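Local coordinates for Phosphoglucomutase/phosphomannomutase family protein (PDB 3UW2) that probably catalyses the intramolecular transfer of a phosphate group on hexose phosphates, using a bound metal ion, at residues 178-189 against 209-217; 249-260 against 271-279. All coordinates share one frame; numbering follows the deposited sequence.

Contact 1 of 2, residues 178-189 against 209-217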
loop_
_atom_site.group_PDB
_atom_site.type_symbol
_atom_site.label_atom_id
_atom_site.label_comp_id
_atom_site.label_asym_id
_atom_site.label_seq_id
_atom_site.Cartn_x
_atom_site.Cartn_y
_atom_site.Cartn_z
ATOM N N ALA A 178 2.477 -0.155 20.640
ATOM C CA ALA A 178 2.294 -1.559 20.203
ATOM C C ALA A 178 1.221 -2.334 20.969
ATOM O O ALA A 178 0.422 -3.060 20.371
ATOM C CB ALA A 178 3.637 -2.306 20.265
ATOM N N ASP A 179 1.202 -2.192 22.283
ATOM C CA ASP A 179 0.238 -2.917 23.092
ATOM C C ASP A 179 -1.178 -2.452 22.737
ATOM O O ASP A 179 -2.058 -3.302 22.615
ATOM C CB ASP A 179 0.429 -2.647 24.592
ATOM C CG ASP A 179 1.663 -3.313 25.159
ATOM O OD1 ASP A 179 2.324 -4.126 24.476
ATOM O OD2 ASP A 179 1.977 -2.996 26.319
ATOM N N GLN A 180 -1.410 -1.129 22.629
ATOM C CA GLN A 180 -2.755 -0.649 22.225
ATOM C C GLN A 180 -3.121 -1.241 20.850
ATOM O O GLN A 180 -4.242 -1.646 20.606
ATOM C CB GLN A 180 -2.828 0.855 22.036
ATOM C CG GLN A 180 -2.924 1.638 23.296
ATOM C CD GLN A 180 -2.986 3.112 23.016
ATOM O OE1 GLN A 180 -2.085 3.869 23.386
ATOM N NE2 GLN A 180 -4.064 3.539 22.397
ATOM N N TYR A 181 -2.171 -1.243 19.949
ATOM C CA TYR A 181 -2.463 -1.779 18.589
ATOM C C TYR A 181 -2.876 -3.276 18.619
ATOM O O TYR A 181 -3.936 -3.689 18.117
ATOM C CB TYR A 181 -1.233 -1.591 17.766
ATOM C CG TYR A 181 -1.349 -2.094 16.312
ATOM C CD1 TYR A 181 -1.980 -1.330 15.325
ATOM C CD2 TYR A 181 -0.762 -3.290 15.951
ATOM C CE1 TYR A 181 -2.031 -1.822 13.974
ATOM C CE2 TYR A 181 -0.819 -3.786 14.663
ATOM C CZ TYR A 181 -1.449 -3.030 13.662
ATOM O OH TYR A 181 -1.468 -3.522 12.334
ATOM N N VAL A 182 -2.022 -4.102 19.198
ATOM C CA VAL A 182 -2.307 -5.530 19.273
ATOM C C VAL A 182 -3.629 -5.780 19.984
ATOM O O VAL A 182 -4.458 -6.553 19.479
ATOM C CB VAL A 182 -1.162 -6.320 19.953
ATOM C CG1 VAL A 182 -1.530 -7.815 20.084
ATOM C CG2 VAL A 182 0.144 -6.135 19.123
ATOM N N GLU A 183 -3.844 -5.117 21.123
ATOM C CA GLU A 183 -5.063 -5.343 21.899
ATOM C C GLU A 183 -6.281 -4.886 21.147
ATOM O O GLU A 183 -7.399 -5.422 21.348
ATOM C CB GLU A 183 -5.008 -4.620 23.248
ATOM C CG GLU A 183 -3.999 -5.288 24.159
ATOM C CD GLU A 183 -3.531 -4.370 25.282
ATOM O OE1 GLU A 183 -4.396 -3.761 25.965
ATOM O OE2 GLU A 183 -2.298 -4.266 25.491
ATOM N N ARG A 184 -6.072 -3.895 20.274
ATOM C CA ARG A 184 -7.222 -3.360 19.554
ATOM C C ARG A 184 -7.640 -4.388 18.501
ATOM O O ARG A 184 -8.838 -4.614 18.302
ATOM C CB ARG A 184 -6.950 -1.946 18.997
ATOM C CG ARG A 184 -7.900 -1.488 17.907
ATOM C CD ARG A 184 -9.348 -1.271 18.391
ATOM N NE ARG A 184 -10.184 -0.762 17.301
ATOM C CZ ARG A 184 -10.724 -1.531 16.345
ATOM N NH1 ARG A 184 -10.538 -2.863 16.330
ATOM N NH2 ARG A 184 -11.441 -0.977 15.382
ATOM N N ILE A 185 -6.687 -5.022 17.828
ATOM C CA ILE A 185 -7.016 -6.028 16.839
ATOM C C ILE A 185 -7.564 -7.365 17.450
ATOM O O ILE A 185 -8.600 -7.933 16.994
ATOM C CB ILE A 185 -5.818 -6.292 15.898
ATOM C CG1 ILE A 185 -5.509 -5.000 15.050
ATOM C CG2 ILE A 185 -6.173 -7.474 15.009
ATOM C CD1 ILE A 185 -4.186 -5.070 14.281
ATOM N N VAL A 186 -6.856 -7.844 18.467
ATOM C CA VAL A 186 -7.187 -9.084 19.198
ATOM C C VAL A 186 -8.575 -9.046 19.850
ATOM O O VAL A 186 -9.302 -10.030 19.784
ATOM C CB VAL A 186 -6.037 -9.432 20.194
ATOM C CG1 VAL A 186 -6.448 -10.451 21.261
ATOM C CG2 VAL A 186 -4.839 -9.955 19.398
ATOM N N GLY A 187 -8.940 -7.911 20.455
ATOM C CA GLY A 187 -10.252 -7.731 21.078
ATOM C C GLY A 187 -11.397 -7.707 20.055
ATOM O O GLY A 187 -12.528 -7.874 20.446
ATOM N N ASP A 188 -11.125 -7.513 18.749
ATOM C CA ASP A 188 -12.227 -7.529 17.739
ATOM C C ASP A 188 -12.185 -8.759 16.822
ATOM O O ASP A 188 -13.132 -9.017 16.112
ATOM C CB ASP A 188 -12.306 -6.232 16.867
ATOM C CG ASP A 188 -13.609 -6.165 16.000
ATOM O OD1 ASP A 188 -14.752 -6.260 16.546
ATOM O OD2 ASP A 188 -13.508 -6.026 14.751
ATOM N N ILE A 189 -11.084 -9.486 16.804
ATOM C CA ILE A 189 -10.973 -10.647 15.941
ATOM C C ILE A 189 -10.672 -11.903 16.761
ATOM O O ILE A 189 -9.676 -11.989 17.485
ATOM C CB ILE A 189 -9.902 -10.446 14.833
ATOM C CG1 ILE A 189 -10.281 -9.298 13.867
ATOM C CG2 ILE A 189 -9.734 -11.784 14.101
ATOM C CD1 ILE A 189 -9.171 -8.947 12.837
ATOM N N LEU A 209 6.370 -7.329 15.180
ATOM C CA LEU A 209 4.994 -7.131 15.542
ATOM C C LEU A 209 4.028 -8.059 14.776
ATOM O O LEU A 209 3.010 -8.480 15.318
ATOM C CB LEU A 209 4.596 -5.686 15.259
ATOM C CG LEU A 209 3.357 -5.129 15.924
ATOM C CD1 LEU A 209 3.295 -5.389 17.449
ATOM C CD2 LEU A 209 3.354 -3.632 15.647
ATOM N N ALA A 210 4.277 -8.361 13.511
ATOM C CA ALA A 210 3.349 -9.325 12.851
ATOM C C ALA A 210 3.359 -10.702 13.542
ATOM O O ALA A 210 2.283 -11.282 13.775
ATOM C CB ALA A 210 3.675 -9.484 11.386
ATOM N N THR A 211 4.541 -11.173 13.967
ATOM C CA THR A 211 4.602 -12.475 14.643
ATOM C C THR A 211 3.912 -12.405 15.985
ATOM O O THR A 211 3.143 -13.300 16.326
ATOM C CB THR A 211 6.034 -13.053 14.720
ATOM O OG1 THR A 211 6.917 -12.073 15.296
ATOM C CG2 THR A 211 6.508 -13.375 13.286
ATOM N N ARG A 212 4.159 -11.313 16.727
ATOM C CA ARG A 212 3.453 -11.037 17.981
ATOM C C ARG A 212 1.930 -11.076 17.777
ATOM O O ARG A 212 1.227 -11.741 18.558
ATOM C CB ARG A 212 3.818 -9.666 18.520
ATOM C CG ARG A 212 3.115 -9.317 19.827
ATOM C CD ARG A 212 3.608 -7.974 20.394
ATOM N NE ARG A 212 2.726 -7.728 21.540
ATOM C CZ ARG A 212 2.683 -6.638 22.293
ATOM N NH1 ARG A 212 3.506 -5.646 22.082
ATOM N NH2 ARG A 212 1.818 -6.607 23.308
ATOM N N LEU A 213 1.444 -10.368 16.759
ATOM C CA LEU A 213 -0.015 -10.286 16.470
ATOM C C LEU A 213 -0.619 -11.650 16.166
ATOM O O LEU A 213 -1.618 -12.019 16.791
ATOM C CB LEU A 213 -0.314 -9.303 15.311
ATOM C CG LEU A 213 -1.735 -9.240 14.785
ATOM C CD1 LEU A 213 -2.622 -8.727 15.938
ATOM C CD2 LEU A 213 -1.864 -8.334 13.529
ATOM N N PHE A 214 -0.033 -12.393 15.208
ATOM C CA PHE A 214 -0.628 -13.652 14.809
ATOM C C PHE A 214 -0.504 -14.716 15.920
ATOM O O PHE A 214 -1.395 -15.565 16.082
ATOM C CB PHE A 214 -0.101 -14.120 13.443
ATOM C CG PHE A 214 -0.299 -13.100 12.333
ATOM C CD1 PHE A 214 -1.495 -12.354 12.223
ATOM C CD2 PHE A 214 0.699 -12.901 11.386
ATOM C CE1 PHE A 214 -1.695 -11.404 11.195
ATOM C CE2 PHE A 214 0.559 -11.944 10.376
ATOM C CZ PHE A 214 -0.650 -11.200 10.251
ATOM N N LYS A 215 0.558 -14.639 16.747
ATOM C CA LYS A 215 0.582 -15.500 17.957
ATOM C C LYS A 215 -0.527 -15.150 18.932
ATOM O O LYS A 215 -1.135 -16.059 19.533
ATOM C CB LYS A 215 1.958 -15.544 18.671
ATOM C CG LYS A 215 2.964 -16.347 17.884
ATOM C CD LYS A 215 4.361 -16.360 18.506
ATOM C CE LYS A 215 5.000 -17.681 18.065
ATOM N NZ LYS A 215 6.416 -17.950 18.480
ATOM N N ALA A 216 -0.745 -13.846 19.118
ATOM C CA ALA A 216 -1.822 -13.342 19.956
ATOM C C ALA A 216 -3.210 -13.800 19.434
ATOM O O ALA A 216 -4.143 -13.971 20.216
ATOM C CB ALA A 216 -1.793 -11.818 20.002
ATOM N N LEU A 217 -3.358 -13.966 18.127
ATOM C CA LEU A 217 -4.615 -14.505 17.578
ATOM C C LEU A 217 -4.706 -16.045 17.751
ATOM O O LEU A 217 -5.752 -16.646 17.483
ATOM C CB LEU A 217 -4.768 -14.128 16.107
ATOM C CG LEU A 217 -4.982 -12.622 15.916
ATOM C CD1 LEU A 217 -5.009 -12.316 14.438
ATOM C CD2 LEU A 217 -6.265 -12.167 16.600
#

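Contact 2 of 2, residues 249-260 against 271-279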
loop_
_atom_site.group_PDB
_atom_site.type_symbol
_atom_site.label_atom_id
_atom_site.label_comp_id
_atom_site.label_asym_id
_atom_site.label_seq_id
_atom_site.Cartn_x
_atom_site.Cartn_y
_atom_site.Cartn_z
ATOM N N ILE A 249 7.040 -20.393 -0.476
ATOM C CA ILE A 249 6.448 -21.501 -1.249
ATOM C C ILE A 249 7.142 -22.808 -0.821
ATOM O O ILE A 249 6.493 -23.838 -0.586
ATOM C CB ILE A 249 6.586 -21.279 -2.771
ATOM C CG1 ILE A 249 5.554 -20.262 -3.295
ATOM C CG2 ILE A 249 6.557 -22.611 -3.586
ATOM C CD1 ILE A 249 5.919 -19.676 -4.644
ATOM N N ALA A 250 8.479 -22.756 -0.698
ATOM C CA ALA A 250 9.256 -23.930 -0.312
ATOM C C ALA A 250 8.910 -24.342 1.112
ATOM O O ALA A 250 8.847 -25.527 1.408
ATOM C CB ALA A 250 10.762 -23.678 -0.472
ATOM N N LYS A 251 8.721 -23.389 2.010
ATOM C CA LYS A 251 8.383 -23.679 3.375
ATOM C C LYS A 251 7.007 -24.314 3.544
ATOM O O LYS A 251 6.838 -25.195 4.403
ATOM C CB LYS A 251 8.438 -22.385 4.213
ATOM C CG LYS A 251 8.686 -22.609 5.666
ATOM C CD LYS A 251 9.955 -23.453 5.933
ATOM C CE LYS A 251 11.196 -22.588 6.081
ATOM N NZ LYS A 251 12.394 -23.505 6.090
ATOM N N LEU A 252 6.023 -23.845 2.757
ATOM C CA LEU A 252 4.735 -24.460 2.700
ATOM C C LEU A 252 4.818 -25.936 2.156
ATOM O O LEU A 252 3.983 -26.785 2.562
ATOM C CB LEU A 252 3.731 -23.582 1.902
ATOM C CG LEU A 252 3.221 -22.279 2.616
ATOM C CD1 LEU A 252 2.630 -21.319 1.588
ATOM C CD2 LEU A 252 2.177 -22.600 3.683
ATOM N N LYS A 253 5.753 -26.238 1.241
ATOM C CA LYS A 253 5.924 -27.657 0.793
ATOM C C LYS A 253 6.539 -28.498 1.897
ATOM O O LYS A 253 6.245 -29.663 2.013
ATOM C CB LYS A 253 6.762 -27.803 -0.501
ATOM C CG LYS A 253 6.054 -27.342 -1.781
ATOM C CD LYS A 253 6.930 -27.391 -3.038
ATOM C CE LYS A 253 6.434 -26.392 -4.116
ATOM N NZ LYS A 253 4.959 -26.048 -4.093
ATOM N N ALA A 254 7.401 -27.899 2.722
ATOM C CA ALA A 254 8.238 -28.697 3.608
ATOM C C ALA A 254 7.769 -28.772 5.060
ATOM O O ALA A 254 8.413 -29.416 5.870
ATOM C CB ALA A 254 9.676 -28.239 3.519
ATOM N N THR A 255 6.663 -28.111 5.387
ATOM C CA THR A 255 6.113 -28.100 6.755
ATOM C C THR A 255 4.591 -28.374 6.689
ATOM O O THR A 255 4.037 -28.416 5.600
ATOM C CB THR A 255 6.351 -26.732 7.451
ATOM O OG1 THR A 255 5.572 -25.688 6.804
ATOM C CG2 THR A 255 7.860 -26.357 7.443
ATOM N N ASP A 256 3.920 -28.519 7.826
ATOM C CA ASP A 256 2.466 -28.635 7.818
ATOM C C ASP A 256 1.700 -27.289 7.972
ATOM O O ASP A 256 0.514 -27.281 8.382
ATOM C CB ASP A 256 2.002 -29.628 8.886
ATOM C CG ASP A 256 2.407 -29.203 10.283
ATOM O OD1 ASP A 256 3.066 -28.138 10.447
ATOM O OD2 ASP A 256 2.077 -29.960 11.231
ATOM N N ALA A 257 2.373 -26.169 7.700
ATOM C CA ALA A 257 1.696 -24.900 7.732
ATOM C C ALA A 257 0.675 -24.937 6.622
ATOM O O ALA A 257 0.848 -25.694 5.636
ATOM C CB ALA A 257 2.672 -23.743 7.545
ATOM N N GLU A 258 -0.363 -24.123 6.751
ATOM C CA GLU A 258 -1.505 -24.154 5.779
ATOM C C GLU A 258 -1.468 -23.009 4.768
ATOM O O GLU A 258 -1.872 -23.192 3.646
ATOM C CB GLU A 258 -2.838 -24.017 6.500
ATOM C CG GLU A 258 -3.085 -25.057 7.585
ATOM C CD GLU A 258 -4.522 -25.021 8.120
ATOM O OE1 GLU A 258 -5.465 -25.026 7.314
ATOM O OE2 GLU A 258 -4.719 -24.972 9.351
ATOM N N ILE A 259 -0.980 -21.840 5.197
ATOM C CA ILE A 259 -1.070 -20.600 4.435
ATOM C C ILE A 259 0.221 -19.810 4.624
ATOM O O ILE A 259 0.766 -19.831 5.723
ATOM C CB ILE A 259 -2.294 -19.782 4.969
ATOM C CG1 ILE A 259 -3.616 -20.420 4.428
ATOM C CG2 ILE A 259 -2.239 -18.308 4.620
ATOM C CD1 ILE A 259 -3.746 -20.436 2.907
ATOM N N GLY A 260 0.685 -19.102 3.576
ATOM C CA GLY A 260 1.892 -18.267 3.669
ATOM C C GLY A 260 1.607 -16.781 3.564
ATOM O O GLY A 260 0.832 -16.375 2.686
ATOM N N GLY A 271 1.404 -10.062 0.933
ATOM C CA GLY A 271 1.367 -11.137 -0.096
ATOM C C GLY A 271 0.850 -12.433 0.518
ATOM O O GLY A 271 1.192 -12.743 1.670
ATOM N N VAL A 272 0.062 -13.210 -0.249
ATOM C CA VAL A 272 -0.655 -14.402 0.243
ATOM C C VAL A 272 -0.380 -15.509 -0.736
ATOM O O VAL A 272 -0.603 -15.362 -1.948
ATOM C CB VAL A 272 -2.218 -14.177 0.306
ATOM C CG1 VAL A 272 -2.956 -15.474 0.687
ATOM C CG2 VAL A 272 -2.579 -13.039 1.260
ATOM N N VAL A 273 0.112 -16.622 -0.195
ATOM C CA VAL A 273 0.453 -17.831 -0.959
ATOM C C VAL A 273 -0.326 -19.033 -0.375
ATOM O O VAL A 273 -0.364 -19.236 0.847
ATOM C CB VAL A 273 2.004 -18.152 -0.865
ATOM C CG1 VAL A 273 2.405 -19.384 -1.692
ATOM C CG2 VAL A 273 2.839 -16.968 -1.339
ATOM N N THR A 274 -0.915 -19.835 -1.247
ATOM C CA THR A 274 -1.550 -21.061 -0.817
ATOM C C THR A 274 -0.548 -22.209 -0.542
ATOM O O THR A 274 0.635 -22.127 -0.876
ATOM C CB THR A 274 -2.593 -21.568 -1.848
ATOM O OG1 THR A 274 -1.908 -21.941 -3.046
ATOM C CG2 THR A 274 -3.624 -20.438 -2.146
ATOM N N LYS A 275 -1.074 -23.272 0.061
ATOM C CA LYS A 275 -0.355 -24.458 0.431
ATOM C C LYS A 275 0.330 -25.044 -0.817
ATOM O O LYS A 275 1.526 -25.435 -0.775
ATOM C CB LYS A 275 -1.380 -25.486 0.989
ATOM C CG LYS A 275 -0.809 -26.860 1.421
ATOM C CD LYS A 275 0.086 -26.741 2.679
ATOM C CE LYS A 275 0.695 -28.121 3.047
ATOM N NZ LYS A 275 1.773 -27.844 4.059
ATOM N N ASP A 276 -0.445 -25.127 -1.902
ATOM C CA ASP A 276 0.072 -25.589 -3.172
ATOM C C ASP A 276 0.826 -24.522 -3.999
ATOM O O ASP A 276 1.043 -24.727 -5.211
ATOM C CB ASP A 276 -1.032 -26.286 -3.993
ATOM C CG ASP A 276 -2.234 -25.352 -4.318
ATOM O OD1 ASP A 276 -2.519 -24.372 -3.613
ATOM O OD2 ASP A 276 -2.920 -25.650 -5.307
ATOM N N GLY A 277 1.260 -23.419 -3.363
ATOM C CA GLY A 277 2.194 -22.531 -4.045
ATOM C C GLY A 277 1.608 -21.459 -4.977
ATOM O O GLY A 277 2.328 -20.872 -5.815
ATOM N N GLN A 278 0.314 -21.233 -4.879
ATOM C CA GLN A 278 -0.354 -20.243 -5.722
ATOM C C GLN A 278 -0.332 -18.877 -5.055
ATOM O O GLN A 278 -0.774 -18.737 -3.900
ATOM C CB GLN A 278 -1.818 -20.641 -5.984
ATOM C CG GLN A 278 -2.030 -21.985 -6.685
ATOM C CD GLN A 278 -1.139 -22.133 -7.872
ATOM O OE1 GLN A 278 -0.213 -22.938 -7.855
ATOM N NE2 GLN A 278 -1.360 -21.333 -8.889
ATOM N N ILE A 279 0.159 -17.865 -5.767
ATOM C CA ILE A 279 0.060 -16.499 -5.267
ATOM C C ILE A 279 -1.402 -15.992 -5.449
ATOM O O ILE A 279 -1.927 -16.108 -6.515
ATOM C CB ILE A 279 1.016 -15.545 -6.017
ATOM C CG1 ILE A 279 2.451 -16.049 -5.867
ATOM C CG2 ILE A 279 0.814 -14.100 -5.488
ATOM C CD1 ILE A 279 3.319 -15.814 -7.081
HETATM O O HOH W 1 3.833 -24.389 -1.752
#

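Contact 1 of 2, residues 178-189 against 209-217
Val182 is the knob of this helix pair: its side chain drops into the hole formed by Leu209, Arg212, Leu213 and Ala216. CG2 lies 3.6 Å from Leu209 CD1, while CG1 turns to the methyl of Ala216. One turn on, CG2 of Val186 wedges between Ala216 CB, at 3.6 Å, and Leu217 CD2. Leu213, with CG anti to its backbone N (chi1 173°), swings CD1 over to CG2 of Ile185, the two side chains crossing at about a right angle. On its inner flank this packing is covered by helix 364-375, met by Tyr181, Ile185 and Ile189, and Tyr181 OH is hydrogen-bonded to Asp363.

The solvent flank is looser and polar. The extended Arg212 carries its guanidinium across to Asp179 in a salt bridge, with NH2 at 2.8 Å and NH1 at 3.1 Å both gripping the single oxygen OD1. OD1 lies in the guanidinium plane, although the carboxylate stands nearly upright to it (82°), and Val182 CG2 covers one face of the guanidinium. Crossing at -35° with their axes 10.1 Å apart, segments 178-186 and 209-216 join helix 178-186 to helix 206-216, which packs on strand 221-224, within α/β/α domain II of phosphohexose mutases.

Contact 2 of 2, residues 249-260 against 271-279
The flat groups that meet here are the peptides of Gly260 and Val273, an antiparallel hydrogen-bonded pair in the hairpin of strands 259-263 and 270-273, at the margin of the mixed sheet of α/β/α domain II. Gly260 N lies in the carbonyl plane of Val273 and bonds its O at 2.9 Å. The return bond, from Val273 N to Gly260 O, is also nearly straight (168°), but its donor is tilted out of the acceptor's carbonyl plane. The face bearing the Val273 side chain is roofed by helix 246-254. There the side chains of Ile249 and Val273 cross at about a right angle, with Ile249 CG1 3.6 Å from Val273 CG1, and Leu252 CD1 touches Val273 CG1 and approaches Thr274 O to 3.3 Å, over the bare CA of Gly260. On the other face, Ile259 and Thr274 meet Pro381 and Ser382 of helix 381-386.

Beyond the strand, Lys275 ties the turn to the last turn of helix 246-254 and to the loop that follows. Its chain leaves anti to the backbone N, bends at chi2 (68°) and brings NZ to Leu252 O in the carbonyl plane (2.9 Å) and to Ala257 O nearly along its axis (2.8 Å). These carbonyls probably stabilise the ammonium charge. The type I turn from Thr274 to Gly277 is braced by Thr274 OG1, which donates to Asp276 OD1 and accepts from Gln278 N, just past the turn. Between helix and turn, a water donates to Ile249 O at 3.0 Å and Lys275 O at 2.7 Å, and accepts from Lys253 NZ.

Following the chain from the N terminus, contact 1 closes first: its 19-residue loop contains strand 197-200 and returns at helix 206-216. The chain then adds strand 221-224 and enters contact 2 on helix 246-254; this contact closes a shorter loop of ten residues, which carries the zinc ligands Asp264, Asp266 and Asp268. The two loops are in series, neither nesting nor crossing, and the contact centres lie about 23 Å apart. Both border one four-stranded sheet: contact 1 packs on outer strand 221-224 through Phe214, and contact 2 includes outer strand 270-273, its helix reaching across to 221-224 through Lys251. Contact 1 also abuts helices 101-107 and 364-375, and contact 2 helix 381-386.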